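Local coordinates for protein beta-1,4-mannanase (Aplysia kurodai, PDB 3VUP) that hydrolyses the beta-1,4-linked mannose backbone of mannan, probably as a digestive enzyme of the sea hare, at residues L23-Y28 against W320-V325; T180-N185 against F234-H239. All coordinates share one frame; numbering follows the deposited sequence.

In the fold
From the N terminus, the chain lays down strand 18-22, the first of eight parallel strands in the TIM barrel, and runs at once into 23-28, the opening of the loop before helix 36-53. Its partner, 320-325, comes almost 300 residues later, where the eighth strand, 318-322, turns into helix 324-338; interaction 1 packs the chain together at the seam where the first and eighth strands close the barrel. Interaction 2 lies nested inside that span. It joins two excursions of the middle of the barrel, the loop after strand 157-161 and the one after strand 220-224, and closes a shorter loop containing helix 197-214. The two contacts are separate, their nearest atoms about 16 Å apart.

Interaction 1: L23-Y28 against W320-V325; sequences LPWMSY and WSWHLV
Pro-24, which follows a cis peptide bond, packs its ring against two aromatic side chains at once. Its CD stands squarely over the centre of the His-323 imidazole, 3.4 Å from the ring centroid, while CG makes a second CH-pi contact over the face of the six-membered ring of Trp-322, 3.9 Å from that centroid. In Trp-25, CG between the backbone N and the carbonyl carbon (chi1 49°) lays one indole face against Pro-24 CG, toward the rim; the edges of Trp-322 and His-323 meet the ring in offset edge-to-face pairs, planes at 73° and 83°. Pro-24 and His-323 are buried, as is Leu-23, whose O accepts a nearly straight hydrogen bond of 3.0 Å from Val-325 N; Val-325 CG2 packs 3.2 Å from the same Leu-23 O and 3.8 Å from Leu-23 CD1. The two tryptophans lead out toward the solvent side, and the looser, partly exposed edge is Met-26 CE against Val-325 CG2, at 3.8 Å. His-323 N-caps helix 324-338, its ND1 accepting from Gln-326 N in the first turn. Replacing His-323 by alanine is likely to leave Pro-24 CD without the ring beneath it, Trp-25 without that edge and Gln-326 N without its side-chain cap. Trp-322 also approaches a bound Tris, consistent with a pocket at the C-terminal strand ends, where TIM-barrel enzymes carry their active sites. One backbone bond aside, the chemistry is mostly CH-pi and aromatic, implying that shape and ring orientation, rather than charge, set how the loop after the first strand meets the turn from the last strand into its helix.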
ATOM      1  N   LEU A  23      -8.170   6.748   2.191  1.00  5.02           N
ATOM      2  CA  LEU A  23      -8.925   7.463   3.214  1.00  5.30           C
ATOM      3  C   LEU A  23      -8.302   8.821   3.606  1.00  5.20           C
ATOM      4  O   LEU A  23      -8.981   9.836   3.511  1.00  5.47           O
ATOM      5  CB  LEU A  23      -9.164   6.556   4.425  1.00  5.80           C
ATOM      6  CG  LEU A  23      -9.998   7.147   5.555  1.00  6.34           C
ATOM      7  CD1 LEU A  23     -11.429   7.366   5.090  1.00  6.65           C
ATOM      8  CD2 LEU A  23      -9.952   6.233   6.769  1.00  7.18           C
ATOM      9  N   PRO A  24      -7.016   8.858   4.021  1.00  5.24           N
ATOM     10  CA  PRO A  24      -6.068   7.757   4.237  1.00  5.57           C
ATOM     11  C   PRO A  24      -6.022   7.317   5.697  1.00  5.28           C
ATOM     12  O   PRO A  24      -5.399   6.304   6.015  1.00  5.91           O
ATOM     13  CB  PRO A  24      -4.730   8.368   3.824  1.00  6.76           C
ATOM     14  CG  PRO A  24      -4.918   9.853   3.865  1.00  7.87           C
ATOM     15  CD  PRO A  24      -6.349  10.161   4.203  1.00  6.12           C
ATOM     16  N   TRP A  25      -6.676   8.097   6.553  1.00  5.17           N
ATOM     17  CA  TRP A  25      -6.786   7.865   7.986  1.00  5.11           C
ATOM     18  C   TRP A  25      -7.895   8.796   8.444  1.00  5.47           C
ATOM     19  O   TRP A  25      -8.344   9.659   7.686  1.00  6.00           O
ATOM     20  CB  TRP A  25      -5.473   8.215   8.714  1.00  5.55           C
ATOM     21  CG  TRP A  25      -4.926   9.550   8.343  1.00  6.01           C
ATOM     22  CD1 TRP A  25      -5.410  10.777   8.712  1.00  6.58           C
ATOM     23  CD2 TRP A  25      -3.816   9.798   7.479  1.00  6.22           C
ATOM     24  NE1 TRP A  25      -4.660  11.773   8.134  1.00  7.38           N
ATOM     25  CE2 TRP A  25      -3.672  11.199   7.375  1.00  6.83           C
ATOM     26  CE3 TRP A  25      -2.920   8.974   6.789  1.00  6.58           C
ATOM     27  CZ2 TRP A  25      -2.667  11.791   6.608  1.00  7.02           C
ATOM     28  CZ3 TRP A  25      -1.924   9.565   6.023  1.00  6.95           C
ATOM     29  CH2 TRP A  25      -1.810  10.960   5.936  1.00  7.35           C
ATOM     30  N   MET A  26      -8.325   8.632   9.687  1.00  6.14           N
ATOM     31  CA  MET A  26      -9.219   9.604  10.298  1.00  6.63           C
ATOM     32  C   MET A  26      -8.430  10.412  11.326  1.00  7.07           C
ATOM     33  O   MET A  26      -8.251  11.624  11.169  1.00  8.34           O
ATOM     34  CB  MET A  26     -10.443   8.931  10.910  1.00  7.56           C
ATOM     35  CG  MET A  26     -11.493   9.924  11.411  1.00  8.75           C
ATOM     36  SD  MET A  26     -12.039  11.145  10.198  1.00  9.21           S
ATOM     37  CE  MET A  26     -12.639  10.063   8.896  1.00  9.27           C
ATOM     38  N   SER A  27      -7.943   9.730  12.360  1.00  6.99           N
ATOM     39  CA  SER A  27      -6.949  10.286  13.271  1.00  7.60           C
ATOM     40  C   SER A  27      -5.627   9.589  12.965  1.00  7.71           C
ATOM     41  O   SER A  27      -5.468   8.404  13.258  1.00  7.75           O
ATOM     42  CB  SER A  27      -7.362  10.037  14.719  1.00  8.68           C
ATOM     43  OG  SER A  27      -8.600  10.671  14.993  1.00  9.79           O
ATOM     44  N   TYR A  28      -4.700  10.317  12.351  1.00  8.16           N
ATOM     45  CA  TYR A  28      -3.426   9.762  11.884  1.00  7.16           C
ATOM     46  C   TYR A  28      -2.754   8.887  12.936  1.00  7.06           C
ATOM     47  O   TYR A  28      -2.403   9.370  14.011  1.00  8.20           O
ATOM     48  CB  TYR A  28      -2.499  10.908  11.488  1.00  8.14           C
ATOM     49  CG  TYR A  28      -1.118  10.540  10.981  1.00  7.85           C
ATOM     50  CD1 TYR A  28      -0.880  10.348   9.625  1.00  7.84           C
ATOM     51  CD2 TYR A  28      -0.036  10.464  11.845  1.00  7.43           C
ATOM     52  CE1 TYR A  28       0.388  10.046   9.146  1.00  8.34           C
ATOM     53  CE2 TYR A  28       1.244  10.165  11.377  1.00  7.67           C
ATOM     54  CZ  TYR A  28       1.453   9.963  10.022  1.00  7.56           C
ATOM     55  OH  TYR A  28       2.715   9.673   9.532  1.00  8.28           O
ATOM     56  N   TRP A 320      -6.265   4.648  -7.218  1.00  4.72           N
ATOM     57  CA  TRP A 320      -6.672   5.132  -5.899  1.00  5.19           C
ATOM     58  C   TRP A 320      -6.173   6.562  -5.731  1.00  4.76           C
ATOM     59  O   TRP A 320      -4.959   6.799  -5.642  1.00  5.24           O
ATOM     60  CB  TRP A 320      -6.097   4.273  -4.762  1.00  5.35           C
ATOM     61  CG  TRP A 320      -6.400   2.809  -4.837  1.00  5.53           C
ATOM     62  CD1 TRP A 320      -7.499   2.220  -5.371  1.00  7.12           C
ATOM     63  CD2 TRP A 320      -5.577   1.744  -4.350  1.00  5.28           C
ATOM     64  NE1 TRP A 320      -7.412   0.852  -5.252  1.00  7.80           N
ATOM     65  CE2 TRP A 320      -6.241   0.536  -4.623  1.00  6.48           C
ATOM     66  CE3 TRP A 320      -4.346   1.702  -3.704  1.00  4.80           C
ATOM     67  CZ2 TRP A 320      -5.707  -0.704  -4.273  1.00  6.97           C
ATOM     68  CZ3 TRP A 320      -3.816   0.473  -3.364  1.00  5.64           C
ATOM     69  CH2 TRP A 320      -4.494  -0.713  -3.643  1.00  6.42           C
ATOM     70  N   SER A 321      -7.097   7.519  -5.685  1.00  4.77           N
ATOM     71  CA  SER A 321      -6.712   8.912  -5.483  1.00  5.16           C
ATOM     72  C   SER A 321      -6.326   9.174  -4.018  1.00  5.03           C
ATOM     73  O   SER A 321      -6.636   8.375  -3.119  1.00  5.17           O
ATOM     74  CB  SER A 321      -7.830   9.847  -5.942  1.00  5.08           C
ATOM     75  OG  SER A 321      -9.052   9.528  -5.304  1.00  5.98           O
ATOM     76  N   TRP A 322      -5.643  10.292  -3.784  1.00  4.75           N
ATOM     77  CA  TRP A 322      -5.082  10.606  -2.471  1.00  5.06           C
ATOM     78  C   TRP A 322      -5.942  11.540  -1.609  1.00  4.68           C
ATOM     79  O   TRP A 322      -6.210  12.678  -1.987  1.00  5.15           O
ATOM     80  CB  TRP A 322      -3.677  11.216  -2.637  1.00  5.25           C
ATOM     81  CG  TRP A 322      -3.112  11.638  -1.321  1.00  4.98           C
ATOM     82  CD1 TRP A 322      -2.895  12.917  -0.897  1.00  5.60           C
ATOM     83  CD2 TRP A 322      -2.765  10.783  -0.220  1.00  5.33           C
ATOM     84  NE1 TRP A 322      -2.421  12.912   0.397  1.00  5.59           N
ATOM     85  CE2 TRP A 322      -2.328  11.617   0.833  1.00  5.91           C
ATOM     86  CE3 TRP A 322      -2.765   9.395  -0.030  1.00  5.66           C
ATOM     87  CZ2 TRP A 322      -1.898  11.111   2.063  1.00  6.46           C
ATOM     88  CZ3 TRP A 322      -2.338   8.891   1.199  1.00  5.91           C
ATOM     89  CH2 TRP A 322      -1.912   9.751   2.229  1.00  6.58           C
ATOM     90  N   HIS A 323      -6.337  11.029  -0.441  1.00  4.93           N
ATOM     91  CA  HIS A 323      -6.953  11.783   0.659  1.00  5.00           C
ATOM     92  C   HIS A 323      -8.432  12.073   0.433  1.00  4.85           C
ATOM     93  O   HIS A 323      -8.851  13.215   0.235  1.00  5.72           O
ATOM     94  CB  HIS A 323      -6.176  13.049   1.025  1.00  5.18           C
ATOM     95  CG  HIS A 323      -6.221  13.349   2.485  1.00  5.41           C
ATOM     96  ND1 HIS A 323      -7.405  13.482   3.185  1.00  5.98           N
ATOM     97  CD2 HIS A 323      -5.224  13.481   3.390  1.00  6.08           C
ATOM     98  CE1 HIS A 323      -7.123  13.700   4.457  1.00  5.66           C
ATOM     99  NE2 HIS A 323      -5.810  13.713   4.606  1.00  6.20           N
ATOM    100  N   LEU A 324      -9.240  11.024   0.497  1.00  4.82           N
ATOM    101  CA  LEU A 324     -10.677  11.173   0.321  1.00  5.24           C
ATOM    102  C   LEU A 324     -11.292  12.055   1.394  1.00  5.18           C
ATOM    103  O   LEU A 324     -12.238  12.781   1.117  1.00  5.87           O
ATOM    104  CB  LEU A 324     -11.372   9.818   0.323  1.00  5.81           C
ATOM    105  CG  LEU A 324     -11.073   8.914  -0.873  1.00  6.67           C
ATOM    106  CD1 LEU A 324     -11.641   7.535  -0.623  1.00  7.89           C
ATOM    107  CD2 LEU A 324     -11.628   9.511  -2.165  1.00  7.47           C
ATOM    108  N   VAL A 325     -10.789  11.992   2.620  1.00  5.54           N
ATOM    109  CA  VAL A 325     -11.381  12.802   3.678  1.00  5.89           C
ATOM    110  C   VAL A 325     -11.349  14.286   3.325  1.00  5.45           C
ATOM    111  O   VAL A 325     -12.344  14.988   3.499  1.00  6.95           O
ATOM    112  CB  VAL A 325     -10.710  12.533   5.039  1.00  6.59           C
ATOM    113  CG1 VAL A 325     -11.072  13.600   6.049  1.00  7.51           C
ATOM    114  CG2 VAL A 325     -11.114  11.160   5.549  1.00  6.36           C
TER

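Interaction 2: T180-N185 against F234-H239; sequences TTALKN and FNMNNH
Ala-182 directs its CB at the backbone of the opposing loop, 3.6 Å from Asn-235 O, and Met-236 reaches back past it from the other segment. The methionine CG is anti to its carbonyl carbon (chi1 -62°) and the chain bends again at chi2, which carries SD to 3.5 Å from Ala-182 O and 4.3 Å from Ala-182 CB. At the other end of the contact, His-239 points toward 180-185. Thr-180 crosses it at about a right angle, presenting its methyl CG2 obliquely to the imidazole, 4.1 Å from CE1, and CD1 of Leu-183 also comes in obliquely, 4.3 Å from NE2 of His-239. The strongest polar partners lie outside the two segments: Cys-177 O for His-239 ND1, Ile-168 O for Thr-180 OG1, Lys-176 O for Asn-237 ND2. Polar links between the segments run through water. One molecule donates to both Ala-182 O and Asn-235 O, at 2.9 Å each; a second accepts from Ala-182 N at 3.0 Å and, as a weak second bond, from Asn-237 ND2. The 3-10 turn 181-183 thus shows both its N-H and its C=O at Ala-182 to bridging waters. Cys-177, just upstream, forms a disulfide with Cys-244, in helix 242-249, so a covalent link joins the same two regions. This is loop-to-loop packing on the rim of a TIM barrel, between the long excursions that follow its fourth and fifth strands.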
ATOM      1  N   THR A 180      21.612   1.620  -5.217  1.00  4.94           N
ATOM      2  CA  THR A 180      20.662   2.708  -5.447  1.00  5.04           C
ATOM      3  C   THR A 180      21.257   3.822  -6.300  1.00  4.61           C
ATOM      4  O   THR A 180      20.772   4.955  -6.284  1.00  4.94           O
ATOM      5  CB  THR A 180      20.107   3.284  -4.135  1.00  5.39           C
ATOM      6  OG1 THR A 180      21.190   3.789  -3.351  1.00  5.59           O
ATOM      7  CG2 THR A 180      19.375   2.217  -3.348  1.00  5.88           C
ATOM      8  N   THR A 181      22.303   3.515  -7.058  1.00  5.19           N
ATOM      9  CA  THR A 181      22.868   4.531  -7.930  1.00  5.29           C
ATOM     10  C   THR A 181      21.872   5.062  -8.971  1.00  5.43           C
ATOM     11  O   THR A 181      21.904   6.247  -9.299  1.00  5.89           O
ATOM     12  CB  THR A 181      24.180   4.076  -8.601  1.00  6.07           C
ATOM     13  OG1 THR A 181      23.942   2.940  -9.442  1.00  6.25           O
ATOM     14  CG2 THR A 181      25.225   3.746  -7.548  1.00  7.16           C
ATOM     15  N   ALA A 182      20.954   4.220  -9.446  1.00  4.96           N
ATOM     16  CA  ALA A 182      19.961   4.697 -10.412  1.00  6.03           C
ATOM     17  C   ALA A 182      19.022   5.742  -9.807  1.00  6.14           C
ATOM     18  O   ALA A 182      18.419   6.528 -10.539  1.00  6.56           O
ATOM     19  CB  ALA A 182      19.160   3.545 -10.988  1.00  6.65           C
ATOM     20  N   LEU A 183      18.908   5.749  -8.478  1.00  5.70           N
ATOM     21  CA  LEU A 183      18.065   6.697  -7.753  1.00  5.44           C
ATOM     22  C   LEU A 183      18.776   7.996  -7.390  1.00  5.77           C
ATOM     23  O   LEU A 183      18.192   8.838  -6.711  1.00  5.85           O
ATOM     24  CB  LEU A 183      17.481   6.052  -6.496  1.00  5.43           C
ATOM     25  CG  LEU A 183      16.489   4.923  -6.780  1.00  6.68           C
ATOM     26  CD1 LEU A 183      16.121   4.227  -5.489  1.00  8.17           C
ATOM     27  CD2 LEU A 183      15.232   5.441  -7.479  1.00  7.66           C
ATOM     28  N   LYS A 184      20.015   8.174  -7.836  1.00  5.96           N
ATOM     29  CA  LYS A 184      20.719   9.423  -7.580  1.00  6.38           C
ATOM     30  C   LYS A 184      19.897  10.598  -8.091  1.00  6.23           C
ATOM     31  O   LYS A 184      19.436  10.595  -9.235  1.00  6.69           O
ATOM     32  CB  LYS A 184      22.098   9.431  -8.245  1.00  7.48           C
ATOM     33  CG  LYS A 184      22.849  10.733  -8.029  1.00  7.94           C
ATOM     34  CD  LYS A 184      24.146  10.771  -8.807  1.00 10.20           C
ATOM     35  CE  LYS A 184      24.862  12.081  -8.549  1.00 12.59           C
ATOM     36  NZ  LYS A 184      26.030  12.248  -9.442  1.00 15.13           N
ATOM     37  N   ASN A 185      19.715  11.594  -7.228  1.00  6.39           N
ATOM     38  CA  ASN A 185      18.993  12.809  -7.582  1.00  7.14           C
ATOM     39  C   ASN A 185      17.556  12.563  -8.037  1.00  7.18           C
ATOM     40  O   ASN A 185      16.993  13.357  -8.779  1.00  8.98           O
ATOM     41  CB  ASN A 185      19.786  13.644  -8.585  1.00  7.51           C
ATOM     42  CG  ASN A 185      21.002  14.277  -7.944  1.00  9.41           C
ATOM     43  OD1 ASN A 185      21.011  14.532  -6.734  1.00 11.34           O
ATOM     44  ND2 ASN A 185      22.035  14.527  -8.737  1.00 10.58           N
ATOM     45  N   PHE A 234      13.640   2.524 -18.160  1.00  6.02           N
ATOM     46  CA  PHE A 234      13.840   3.943 -17.842  1.00  6.40           C
ATOM     47  C   PHE A 234      15.166   4.220 -17.130  1.00  6.07           C
ATOM     48  O   PHE A 234      15.280   5.198 -16.392  1.00  6.54           O
ATOM     49  CB  PHE A 234      12.675   4.509 -17.012  1.00  7.15           C
ATOM     50  CG  PHE A 234      11.347   4.434 -17.703  1.00  7.71           C
ATOM     51  CD1 PHE A 234      10.977   5.399 -18.621  1.00  9.61           C
ATOM     52  CD2 PHE A 234      10.458   3.408 -17.423  1.00  8.26           C
ATOM     53  CE1 PHE A 234       9.751   5.339 -19.254  1.00 11.22           C
ATOM     54  CE2 PHE A 234       9.235   3.337 -18.059  1.00  9.67           C
ATOM     55  CZ  PHE A 234       8.879   4.304 -18.969  1.00 10.55           C
ATOM     56  N   ASN A 235      16.172   3.382 -17.381  1.00  6.16           N
ATOM     57  CA  ASN A 235      17.488   3.524 -16.749  1.00  6.74           C
ATOM     58  C   ASN A 235      17.421   3.357 -15.226  1.00  5.89           C
ATOM     59  O   ASN A 235      18.304   3.826 -14.505  1.00  6.47           O
ATOM     60  CB  ASN A 235      18.181   4.847 -17.125  1.00  8.44           C
ATOM     61  CG  ASN A 235      18.162   5.121 -18.619  1.00  9.05           C
ATOM     62  OD1 ASN A 235      18.443   4.235 -19.430  1.00  9.85           O
ATOM     63  ND2 ASN A 235      17.828   6.361 -18.993  1.00 10.63           N
ATOM     64  N   MET A 236      16.384   2.667 -14.754  1.00  5.29           N
ATOM     65  CA  MET A 236      16.161   2.434 -13.338  1.00  5.35           C
ATOM     66  C   MET A 236      16.429   0.974 -12.968  1.00  5.80           C
ATOM     67  O   MET A 236      16.823   0.168 -13.811  1.00  7.23           O
ATOM     68  CB  MET A 236      14.739   2.859 -12.960  1.00  5.76           C
ATOM     69  CG  MET A 236      14.502   4.346 -13.198  1.00  6.06           C
ATOM     70  SD  MET A 236      15.490   5.401 -12.117  1.00  6.56           S
ATOM     71  CE  MET A 236      15.592   6.881 -13.134  1.00  8.50           C
ATOM     72  N   ASN A 237      16.186   0.648 -11.705  1.00  5.49           N
ATOM     73  CA  ASN A 237      16.458  -0.664 -11.150  1.00  5.59           C
ATOM     74  C   ASN A 237      15.263  -1.068 -10.290  1.00  5.25           C
ATOM     75  O   ASN A 237      14.883  -0.325  -9.380  1.00  6.05           O
ATOM     76  CB  ASN A 237      17.736  -0.523 -10.317  1.00  6.52           C
ATOM     77  CG  ASN A 237      18.160  -1.788  -9.620  1.00  6.92           C
ATOM     78  OD1 ASN A 237      17.699  -2.884  -9.926  1.00  7.03           O
ATOM     79  ND2 ASN A 237      19.077  -1.639  -8.663  1.00  7.95           N
ATOM     80  N   ASN A 238      14.666  -2.231 -10.567  1.00  5.28           N
ATOM     81  CA  ASN A 238      13.523  -2.696  -9.787  1.00  5.17           C
ATOM     82  C   ASN A 238      13.986  -3.427  -8.540  1.00  4.66           C
ATOM     83  O   ASN A 238      14.490  -4.548  -8.622  1.00  5.40           O
ATOM     84  CB  ASN A 238      12.626  -3.615 -10.614  1.00  5.54           C
ATOM     85  CG  ASN A 238      11.473  -4.166  -9.808  1.00  5.70           C
ATOM     86  OD1 ASN A 238      11.101  -3.613  -8.766  1.00  5.49           O
ATOM     87  ND2 ASN A 238      10.901  -5.268 -10.278  1.00  6.71           N
ATOM     88  N   HIS A 239      13.827  -2.778  -7.395  1.00  4.87           N
ATOM     89  CA  HIS A 239      14.249  -3.352  -6.130  1.00  5.16           C
ATOM     90  C   HIS A 239      13.323  -4.402  -5.546  1.00  5.11           C
ATOM     91  O   HIS A 239      13.698  -5.086  -4.600  1.00  5.92           O
ATOM     92  CB  HIS A 239      14.441  -2.240  -5.113  1.00  5.27           C
ATOM     93  CG  HIS A 239      15.642  -1.409  -5.399  1.00  5.35           C
ATOM     94  ND1 HIS A 239      16.916  -1.843  -5.104  1.00  6.05           N
ATOM     95  CD2 HIS A 239      15.785  -0.221  -6.032  1.00  5.88           C
ATOM     96  CE1 HIS A 239      17.789  -0.941  -5.512  1.00  6.42           C
ATOM     97  NE2 HIS A 239      17.130   0.054  -6.083  1.00  6.65           N
TER
HETATM   98  O   HOH W   1      20.656   1.303  -9.056  1.00  6.63           O
HETATM   99  O   HOH W   2      18.953   6.348 -13.344  1.00  9.41           O